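Local coordinates for Sodium/sialic acid symporter SiaT (Proteus mirabilis, PDB 5NV9), which couples the inward sodium gradient to the uptake of the sialic acid N-acetylneuraminic acid across the bacterial inner membrane, at residues A12-F15 with G16-A19; C166-Y169 with T170-G174; Q255-V258 with Q259-V263. One frame throughout, in Å; residues are numbered along the deposited sequence.

Contact 1: residues A12-F15 with G16-A19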
ATOM      1  N   ALA A  12     -10.247  19.973  17.076  1.00 26.30           N
ATOM      2  CA  ALA A  12     -11.381  20.326  16.271  1.00 25.93           C
ATOM      3  C   ALA A  12     -11.026  20.180  14.797  1.00 26.55           C
ATOM      4  O   ALA A  12     -11.894  19.891  13.986  1.00 27.16           O
ATOM      5  CB  ALA A  12     -11.842  21.750  16.579  1.00 26.37           C
ATOM      6  N   VAL A  13      -9.756  20.427  14.448  1.00 27.09           N
ATOM      7  CA  VAL A  13      -9.292  20.223  13.082  1.00 28.67           C
ATOM      8  C   VAL A  13      -9.360  18.742  12.738  1.00 27.45           C
ATOM      9  O   VAL A  13      -9.885  18.360  11.682  1.00 26.97           O
ATOM     10  CB  VAL A  13      -7.855  20.702  12.897  1.00 27.92           C
ATOM     11  CG1 VAL A  13      -7.359  20.321  11.521  1.00 28.58           C
ATOM     12  CG2 VAL A  13      -7.776  22.202  13.081  1.00 27.22           C
ATOM     13  N   LEU A  14      -8.892  17.916  13.660  1.00 28.64           N
ATOM     14  CA  LEU A  14      -8.920  16.470  13.457  1.00 28.32           C
ATOM     15  C   LEU A  14     -10.364  15.960  13.261  1.00 29.37           C
ATOM     16  O   LEU A  14     -10.625  15.187  12.326  1.00 25.84           O
ATOM     17  CB  LEU A  14      -8.278  15.737  14.617  1.00 29.13           C
ATOM     18  CG  LEU A  14      -8.413  14.198  14.525  1.00 30.12           C
ATOM     19  CD1 LEU A  14      -7.743  13.695  13.250  1.00 30.37           C
ATOM     20  CD2 LEU A  14      -7.802  13.556  15.770  1.00 31.39           C
ATOM     21  N   PHE A  15     -11.285  16.423  14.102  1.00 30.11           N
ATOM     22  CA  PHE A  15     -12.683  15.967  14.029  1.00 30.53           C
ATOM     23  C   PHE A  15     -13.461  16.547  12.878  1.00 28.52           C
ATOM     24  O   PHE A  15     -14.393  15.926  12.389  1.00 27.65           O
ATOM     25  CB  PHE A  15     -13.397  16.180  15.352  1.00 32.30           C
ATOM     26  CG  PHE A  15     -13.111  15.103  16.348  1.00 37.96           C
ATOM     27  CD1 PHE A  15     -11.942  15.097  17.066  1.00 43.53           C
ATOM     28  CD2 PHE A  15     -13.997  14.058  16.522  1.00 44.68           C
ATOM     29  CE1 PHE A  15     -11.672  14.095  17.978  1.00 45.33           C
ATOM     30  CE2 PHE A  15     -13.738  13.050  17.424  1.00 47.23           C
ATOM     31  CZ  PHE A  15     -12.569  13.068  18.155  1.00 47.50           C
ATOM     32  N   GLY A  16     -13.076  17.728  12.422  1.00 28.84           N
ATOM     33  CA  GLY A  16     -13.565  18.228  11.148  1.00 28.87           C
ATOM     34  C   GLY A  16     -13.168  17.335   9.970  1.00 26.30           C
ATOM     35  O   GLY A  16     -13.993  17.040   9.078  1.00 25.45           O
ATOM     36  N   TYR A  17     -11.906  16.949   9.940  1.00 24.20           N
ATOM     37  CA  TYR A  17     -11.419  16.039   8.909  1.00 25.27           C
ATOM     38  C   TYR A  17     -12.198  14.694   8.924  1.00 24.77           C
ATOM     39  O   TYR A  17     -12.662  14.180   7.887  1.00 23.75           O
ATOM     40  CB  TYR A  17      -9.943  15.718   9.120  1.00 26.17           C
ATOM     41  CG  TYR A  17      -9.560  14.318   8.531  1.00 22.37           C
ATOM     42  CD1 TYR A  17      -9.323  14.157   7.169  1.00 23.04           C
ATOM     43  CD2 TYR A  17      -9.483  13.221   9.324  1.00 22.21           C
ATOM     44  CE1 TYR A  17      -8.973  12.926   6.630  1.00 23.77           C
ATOM     45  CE2 TYR A  17      -9.134  11.953   8.797  1.00 25.09           C
ATOM     46  CZ  TYR A  17      -8.903  11.807   7.443  1.00 22.29           C
ATOM     47  OH  TYR A  17      -8.575  10.587   6.895  1.00 24.78           O
ATOM     48  N   LEU A  18     -12.350  14.133  10.115  1.00 24.82           N
ATOM     49  CA  LEU A  18     -13.114  12.862  10.278  1.00 24.30           C
ATOM     50  C   LEU A  18     -14.586  12.956   9.858  1.00 23.56           C
ATOM     51  O   LEU A  18     -15.127  12.025   9.224  1.00 27.26           O
ATOM     52  CB  LEU A  18     -12.994  12.365  11.702  1.00 23.14           C
ATOM     53  CG  LEU A  18     -11.620  11.963  12.197  1.00 23.69           C
ATOM     54  CD1 LEU A  18     -11.594  11.642  13.696  1.00 22.83           C
ATOM     55  CD2 LEU A  18     -11.139  10.717  11.436  1.00 26.06           C
ATOM     56  N   ALA A  19     -15.243  14.074  10.198  1.00 24.74           N
ATOM     57  CA  ALA A  19     -16.599  14.322   9.811  1.00 22.83           C
ATOM     58  C   ALA A  19     -16.689  14.482   8.307  1.00 24.56           C
ATOM     59  O   ALA A  19     -17.665  14.077   7.692  1.00 24.99           O
ATOM     60  CB  ALA A  19     -17.109  15.577  10.502  1.00 24.57           C
TER

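Contact 2: residues C166-Y169 with T170-G174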
ATOM      1  N   CYS A 166     -13.119   4.597   9.742  1.00 26.94           N
ATOM      2  CA  CYS A 166     -12.760   4.207   8.370  1.00 24.73           C
ATOM      3  C   CYS A 166     -13.685   3.109   7.797  1.00 24.69           C
ATOM      4  O   CYS A 166     -14.186   3.227   6.658  1.00 24.47           O
ATOM      5  CB  CYS A 166     -11.305   3.731   8.311  1.00 26.16           C
ATOM      6  SG  CYS A 166     -10.706   3.533   6.628  1.00 25.58           S
ATOM      7  N   ILE A 167     -13.960   2.092   8.618  1.00 23.20           N
ATOM      8  CA  ILE A 167     -14.857   0.999   8.273  1.00 25.74           C
ATOM      9  C   ILE A 167     -16.258   1.514   7.909  1.00 23.79           C
ATOM     10  O   ILE A 167     -16.853   1.021   6.990  1.00 23.29           O
ATOM     11  CB  ILE A 167     -14.950  -0.076   9.428  1.00 26.26           C
ATOM     12  CG1 ILE A 167     -13.650  -0.855   9.507  1.00 26.38           C
ATOM     13  CG2 ILE A 167     -16.120  -1.037   9.217  1.00 29.29           C
ATOM     14  CD1 ILE A 167     -13.455  -1.675  10.763  1.00 25.89           C
ATOM     15  N   ILE A 168     -16.761   2.492   8.641  1.00 24.18           N
ATOM     16  CA  ILE A 168     -18.104   2.988   8.452  1.00 23.21           C
ATOM     17  C   ILE A 168     -18.248   3.696   7.114  1.00 23.02           C
ATOM     18  O   ILE A 168     -19.106   3.328   6.307  1.00 24.12           O
ATOM     19  CB  ILE A 168     -18.548   3.844   9.654  1.00 25.62           C
ATOM     20  CG1 ILE A 168     -18.805   2.899  10.833  1.00 25.75           C
ATOM     21  CG2 ILE A 168     -19.831   4.598   9.310  1.00 26.15           C
ATOM     22  CD1 ILE A 168     -18.845   3.601  12.156  1.00 29.05           C
ATOM     23  N   TYR A 169     -17.358   4.641   6.820  1.00 22.94           N
ATOM     24  CA  TYR A 169     -17.447   5.357   5.541  1.00 22.81           C
ATOM     25  C   TYR A 169     -17.137   4.453   4.374  1.00 22.66           C
ATOM     26  O   TYR A 169     -17.688   4.657   3.321  1.00 26.15           O
ATOM     27  CB  TYR A 169     -16.643   6.683   5.501  1.00 22.58           C
ATOM     28  CG  TYR A 169     -15.120   6.617   5.295  1.00 22.60           C
ATOM     29  CD1 TYR A 169     -14.547   6.203   4.080  1.00 22.69           C
ATOM     30  CD2 TYR A 169     -14.267   7.079   6.267  1.00 24.91           C
ATOM     31  CE1 TYR A 169     -13.161   6.195   3.901  1.00 23.16           C
ATOM     32  CE2 TYR A 169     -12.865   7.046   6.091  1.00 27.50           C
ATOM     33  CZ  TYR A 169     -12.314   6.609   4.905  1.00 23.71           C
ATOM     34  OH  TYR A 169     -10.913   6.589   4.762  1.00 25.27           O
ATOM     35  N   THR A 170     -16.253   3.468   4.544  1.00 24.53           N
ATOM     36  CA  THR A 170     -15.908   2.514   3.453  1.00 23.78           C
ATOM     37  C   THR A 170     -17.122   1.633   3.129  1.00 20.95           C
ATOM     38  O   THR A 170     -17.559   1.527   1.994  1.00 19.32           O
ATOM     39  CB  THR A 170     -14.684   1.625   3.824  1.00 26.43           C
ATOM     40  OG1 THR A 170     -13.520   2.434   4.034  1.00 24.23           O
ATOM     41  CG2 THR A 170     -14.354   0.653   2.730  1.00 26.62           C
ATOM     42  N   TRP A 171     -17.717   1.084   4.163  1.00 22.51           N
ATOM     43  CA  TRP A 171     -18.922   0.297   4.065  1.00 24.74           C
ATOM     44  C   TRP A 171     -20.090   0.959   3.330  1.00 24.20           C
ATOM     45  O   TRP A 171     -20.690   0.338   2.427  1.00 23.42           O
ATOM     46  CB  TRP A 171     -19.279  -0.187   5.469  1.00 27.22           C
ATOM     47  CG  TRP A 171     -20.582  -0.896   5.609  1.00 34.31           C
ATOM     48  CD1 TRP A 171     -20.819  -2.257   5.464  1.00 38.67           C
ATOM     49  CD2 TRP A 171     -21.816  -0.324   6.018  1.00 40.22           C
ATOM     50  NE1 TRP A 171     -22.137  -2.531   5.712  1.00 36.84           N
ATOM     51  CE2 TRP A 171     -22.778  -1.372   6.054  1.00 41.77           C
ATOM     52  CE3 TRP A 171     -22.223   0.973   6.309  1.00 43.28           C
ATOM     53  CZ2 TRP A 171     -24.129  -1.149   6.385  1.00 45.91           C
ATOM     54  CZ3 TRP A 171     -23.578   1.197   6.639  1.00 48.56           C
ATOM     55  CH2 TRP A 171     -24.507   0.137   6.669  1.00 47.85           C
HETATM   56  N   MSE A 172     -20.383   2.220   3.669  1.00 23.66           N
HETATM   57  CA  MSE A 172     -21.490   2.993   3.096  1.00 23.60           C
HETATM   58  C   MSE A 172     -21.192   3.396   1.713  1.00 22.97           C
HETATM   59  O   MSE A 172     -22.070   3.419   0.870  1.00 23.82           O
HETATM   60  CB  MSE A 172     -21.611   4.339   3.884  1.00 25.23           C
HETATM   61  CG  MSE A 172     -22.077   4.065   5.323  1.00 31.12           C
HETATM   62 SE   MSE A 172     -22.790   5.689   6.228  1.00 43.10          SE
HETATM   63  CE  MSE A 172     -21.235   6.918   5.973  1.00 44.90           C
ATOM     64  N   GLY A 173     -19.944   3.768   1.469  1.00 22.35           N
ATOM     65  CA  GLY A 173     -19.582   4.502   0.252  1.00 22.11           C
ATOM     66  C   GLY A 173     -19.188   3.789  -1.009  1.00 24.50           C
ATOM     67  O   GLY A 173     -19.182   4.405  -2.112  1.00 23.45           O
ATOM     68  N   GLY A 174     -18.828   2.503  -0.877  1.00 23.97           N
ATOM     69  CA  GLY A 174     -18.446   1.708  -2.031  1.00 23.66           C
ATOM     70  C   GLY A 174     -17.092   2.190  -2.524  1.00 24.24           C
ATOM     71  O   GLY A 174     -16.440   2.933  -1.833  1.00 23.25           O
TER

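Contact 3: residues Q255-V258 with Q259-V263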
ATOM      1  N   GLN A 255      -4.762  -6.493  -5.776  1.00 20.27           N
ATOM      2  CA  GLN A 255      -6.108  -6.040  -6.066  1.00 20.24           C
ATOM      3  C   GLN A 255      -6.387  -4.591  -5.680  1.00 20.27           C
ATOM      4  O   GLN A 255      -7.214  -3.946  -6.330  1.00 18.73           O
ATOM      5  CB  GLN A 255      -7.109  -6.982  -5.390  1.00 21.36           C
ATOM      6  CG  GLN A 255      -8.584  -6.545  -5.515  1.00 21.46           C
ATOM      7  CD  GLN A 255      -9.172  -6.592  -6.927  1.00 23.92           C
ATOM      8  OE1 GLN A 255      -8.498  -6.962  -7.907  1.00 26.80           O
ATOM      9  NE2 GLN A 255     -10.410  -6.116  -7.055  1.00 23.39           N
ATOM     10  N   ASP A 256      -5.762  -4.079  -4.602  1.00 19.61           N
ATOM     11  CA  ASP A 256      -6.044  -2.682  -4.165  1.00 21.23           C
ATOM     12  C   ASP A 256      -5.659  -1.635  -5.239  1.00 21.84           C
ATOM     13  O   ASP A 256      -6.355  -0.639  -5.400  1.00 28.20           O
ATOM     14  CB  ASP A 256      -5.438  -2.359  -2.782  1.00 21.49           C
ATOM     15  CG  ASP A 256      -3.926  -2.542  -2.729  1.00 25.37           C
ATOM     16  OD1 ASP A 256      -3.310  -3.399  -3.485  1.00 24.11           O
ATOM     17  OD2 ASP A 256      -3.347  -1.825  -1.876  1.00 30.42           O
ATOM     18  N   VAL A 257      -4.583  -1.887  -5.990  1.00 21.42           N
ATOM     19  CA  VAL A 257      -4.194  -1.024  -7.086  1.00 20.13           C
ATOM     20  C   VAL A 257      -4.910  -1.383  -8.420  1.00 21.71           C
ATOM     21  O   VAL A 257      -5.522  -0.525  -9.087  1.00 20.51           O
ATOM     22  CB  VAL A 257      -2.677  -1.006  -7.206  1.00 17.78           C
ATOM     23  CG1 VAL A 257      -2.252  -0.348  -8.522  1.00 18.18           C
ATOM     24  CG2 VAL A 257      -2.092  -0.216  -6.049  1.00 18.06           C
ATOM     25  N   VAL A 258      -4.909  -2.664  -8.749  1.00 21.27           N
ATOM     26  CA  VAL A 258      -5.440  -3.153 -10.000  1.00 22.10           C
ATOM     27  C   VAL A 258      -6.895  -2.785 -10.159  1.00 21.43           C
ATOM     28  O   VAL A 258      -7.362  -2.464 -11.242  1.00 21.70           O
ATOM     29  CB  VAL A 258      -5.268  -4.713 -10.158  1.00 20.83           C
ATOM     30  CG1 VAL A 258      -5.961  -5.163 -11.414  1.00 24.42           C
ATOM     31  CG2 VAL A 258      -3.817  -5.093 -10.284  1.00 20.27           C
ATOM     32  N   GLN A 259      -7.634  -2.814  -9.075  1.00 24.92           N
ATOM     33  CA  GLN A 259      -9.024  -2.312  -9.084  1.00 24.56           C
ATOM     34  C   GLN A 259      -9.204  -0.899  -9.647  1.00 26.14           C
ATOM     35  O   GLN A 259     -10.223  -0.602 -10.293  1.00 25.51           O
ATOM     36  CB  GLN A 259      -9.569  -2.354  -7.658  1.00 24.64           C
ATOM     37  CG  GLN A 259     -11.019  -2.766  -7.557  1.00 25.07           C
ATOM     38  CD  GLN A 259     -11.501  -2.678  -6.130  1.00 27.73           C
ATOM     39  OE1 GLN A 259     -10.701  -2.906  -5.214  1.00 28.01           O
ATOM     40  NE2 GLN A 259     -12.792  -2.311  -5.921  1.00 26.77           N
ATOM     41  N   ARG A 260      -8.234  -0.017  -9.419  1.00 25.27           N
ATOM     42  CA  ARG A 260      -8.326   1.349  -9.977  1.00 24.49           C
ATOM     43  C   ARG A 260      -8.167   1.400 -11.486  1.00 22.48           C
ATOM     44  O   ARG A 260      -8.516   2.400 -12.084  1.00 21.99           O
ATOM     45  CB  ARG A 260      -7.306   2.294  -9.347  1.00 25.44           C
ATOM     46  CG  ARG A 260      -7.759   2.938  -8.070  1.00 26.98           C
ATOM     47  CD  ARG A 260      -7.556   2.063  -6.865  1.00 27.17           C
ATOM     48  NE  ARG A 260      -8.167   2.663  -5.673  1.00 31.13           N
ATOM     49  CZ  ARG A 260      -8.733   1.973  -4.679  1.00 29.53           C
ATOM     50  NH1 ARG A 260      -8.755   0.654  -4.703  1.00 28.11           N
ATOM     51  NH2 ARG A 260      -9.306   2.614  -3.685  1.00 27.03           N
ATOM     52  N   TYR A 261      -7.636   0.346 -12.112  1.00 20.99           N
ATOM     53  CA  TYR A 261      -7.491   0.322 -13.557  1.00 19.45           C
ATOM     54  C   TYR A 261      -8.807   0.114 -14.305  1.00 20.01           C
ATOM     55  O   TYR A 261      -8.868   0.380 -15.505  1.00 20.51           O
ATOM     56  CB  TYR A 261      -6.498  -0.785 -13.988  1.00 20.96           C
ATOM     57  CG  TYR A 261      -5.073  -0.688 -13.355  1.00 21.06           C
ATOM     58  CD1 TYR A 261      -4.542   0.511 -12.840  1.00 20.79           C
ATOM     59  CD2 TYR A 261      -4.267  -1.823 -13.299  1.00 23.98           C
ATOM     60  CE1 TYR A 261      -3.239   0.558 -12.295  1.00 22.94           C
ATOM     61  CE2 TYR A 261      -2.966  -1.774 -12.796  1.00 24.11           C
ATOM     62  CZ  TYR A 261      -2.451  -0.615 -12.269  1.00 23.22           C
ATOM     63  OH  TYR A 261      -1.138  -0.694 -11.765  1.00 23.42           O
ATOM     64  N   ILE A 262      -9.828  -0.403 -13.621  1.00 21.27           N
ATOM     65  CA  ILE A 262     -11.103  -0.768 -14.250  1.00 24.37           C
ATOM     66  C   ILE A 262     -12.274   0.174 -13.857  1.00 23.11           C
ATOM     67  O   ILE A 262     -13.402   0.006 -14.325  1.00 19.63           O
ATOM     68  CB  ILE A 262     -11.421  -2.268 -13.991  1.00 26.37           C
ATOM     69  CG1 ILE A 262     -11.453  -2.645 -12.515  1.00 27.91           C
ATOM     70  CG2 ILE A 262     -10.288  -3.128 -14.560  1.00 25.25           C
ATOM     71  CD1 ILE A 262     -12.801  -2.526 -11.882  1.00 31.28           C
ATOM     72  N   VAL A 263     -12.021   1.151 -12.986  1.00 22.20           N
ATOM     73  CA  VAL A 263     -13.090   2.094 -12.611  1.00 21.97           C
ATOM     74  C   VAL A 263     -13.299   3.236 -13.590  1.00 23.02           C
ATOM     75  O   VAL A 263     -14.327   3.961 -13.506  1.00 23.80           O
ATOM     76  CB  VAL A 263     -12.871   2.687 -11.195  1.00 24.21           C
ATOM     77  CG1 VAL A 263     -12.915   1.618 -10.149  1.00 24.54           C
ATOM     78  CG2 VAL A 263     -11.604   3.492 -11.090  1.00 23.74           C
TER

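Contact 1: residues A12-F15 with G16-A19
Leu-18 CD1 lies over one face of the Phe-15 ring, 4.4 Å from Phe-15 CD2, while the Tyr-17 ring has the carbonyl oxygen of Leu-14 at its edge, in the ring plane. That oxygen sits 3.8 Å from Tyr-17 CD2, and Leu-14 CD1 comes to 4.3 Å from the same ring carbon. Four side chains therefore meet along one flank of the helix: Leu-14 and Leu-18 cross at a slant, with Leu-14 CG and Leu-18 CD1 4.2 Å apart, and Phe-15 and Tyr-17 stand to either side. Leu-18 CG is turned back beside its own backbone N (chi1 -64°), a setting that brings CG to within 3.4 Å of Leu-14 O and lets CD1 touch both Leu-14 and the Phe-15 ring.

Beneath this runs the regular ladder of the transmembrane helix 8-29, in which each carbonyl from Ala-12 to Phe-15 accepts the N-H four residues on. The bond from Leu-18 N to Leu-14 O is 3.0 Å long and nearly straight, at 163°.

The two rings have different surroundings. Phe-15 is exposed on the surface of the helix and reaches Leu-161 of helix 155-203. Tyr-17 is buried against Ala-334, Phe-337 and Ala-338 of helix 328-361, and its hydroxyl is hydrogen-bonded to Gln-341 and Gln-185. Between the side chains the contact is purely apolar, and its polar bonds are all backbone ones; the tyrosine hydroxyl is spent instead on joining helix 8-29 to the two helices that carry the second sodium site.

Contact 2: residues C166-Y169 with T170-G174
Thr-170 folds back onto Cys-166 in the transmembrane segment 155-172, the first part of helix 155-203 in this LeuT fold: the hydroxyl OG1 donates to the carbonyl oxygen four residues earlier, a common way for a threonine to satisfy its hydroxyl within a transmembrane helix. The same oxygen takes the Thr-170 N-H. The OG1 to Cys-166 O bond is 2.8 Å long. The two donors arrive differently, for Thr-170 N is tilted 18° from the carbonyl plane and the hydroxyl stands well above it.

This is the tight part of the contact, and the Tyr-169 ring closes it. With its CG set between the backbone N and the carbonyl carbon (chi1 78°), the ring swings back along the helix so that Cys-166 O lies 3.7 Å above the ring plane, over its centre. Tyr-169 CE1 meets Thr-170 OG1 at 3.8 Å. The phenol hydroxyl is hydrogen-bonded to Gln-185, and the nearest atom of the Tyr-169 side chain is about 6 Å from a bound sodium ion. Thr-170 also packs on Ser-345, a ligand of the second sodium, which places the doubly gripped carbonyl close to that site, probably in its second shell.

Around the helix the packing is looser. Ile-168, Trp-171 and the selenomethionine Met-172 are each partly exposed, Ile-168 and Met-172 packing on helix 8-29 and Trp-171 on helix 370-398, where Lys-378 makes a cation-pi contact with its indole. The Met-172 chain bends at its last torsion, and its CE methyl approaches Ile-168 CG2 no closer than 4.3 Å.

Contact 3: residues Q255-V258 with Q259-V263
Val-258 and Tyr-261 meet where the short helix 255-258, on the cytoplasmic side of this LeuT-fold transporter, runs out into a turn. The backbone bonds record the change. Gln-259 N still donates to Gln-255 O, four residues back, but Arg-260 N takes Val-257 O at 2.8 Å and Tyr-261 N takes Val-258 O, each only three residues back, as in a 3-10 turn.

Apolar contact gathers on Tyr-261. The CA of Val-258 makes a CH-pi contact over one face of its ring, 4.1 Å from the centroid, and Val-257 CG1 touches the phenol end at 3.8 Å from Tyr-261 CZ. The hydroxyl itself is hydrogen-bonded to Phe-251 O.

The side-chain polar groups are buried and mostly find partners in other parts of the chain. The Gln-255 and Gln-259 amides lie nearly parallel, 11° apart, yet each bonds helix 328-361, through Ser-353 and Ser-350 respectively. Arg-260 has its NE on Ser-53, and its side chain comes, at nearest atoms, about 4 Å from a bound sodium ion and about 3 Å from the side chain of Asp-182, one of that ion's ligands; its positive charge probably helps balance the aspartate.

Bent at chi2 (83°), the arginine chain doubles back over the turn, and Arg-260 NH1 reaches Asp-256 O at 2.8 Å in a weak bond with a strongly bent N-H angle of 122°.

How the contacts relate
The contacts follow in series along the chain: contact 1 on helix 8-29, contact 2 in the first half of helix 155-203, and contact 3 at the end of helix 255-258. Centres of contacts 1 and 2 are about 17 Å apart, those of 2 and 3 about 18 Å, and those of 1 and 3 about 29 Å; none touches another. All three pack against helix 328-361, and Gln-185 bonds tyrosines of contacts 1 and 2. Contacts 2 and 3 lie near the second sodium ion, while the Tyr-17 side chain is about 9 Å from a sodium ion. Because helix 328-361 carries ligands of both ions, this convergence is consistent with packing around the symporter's ion sites.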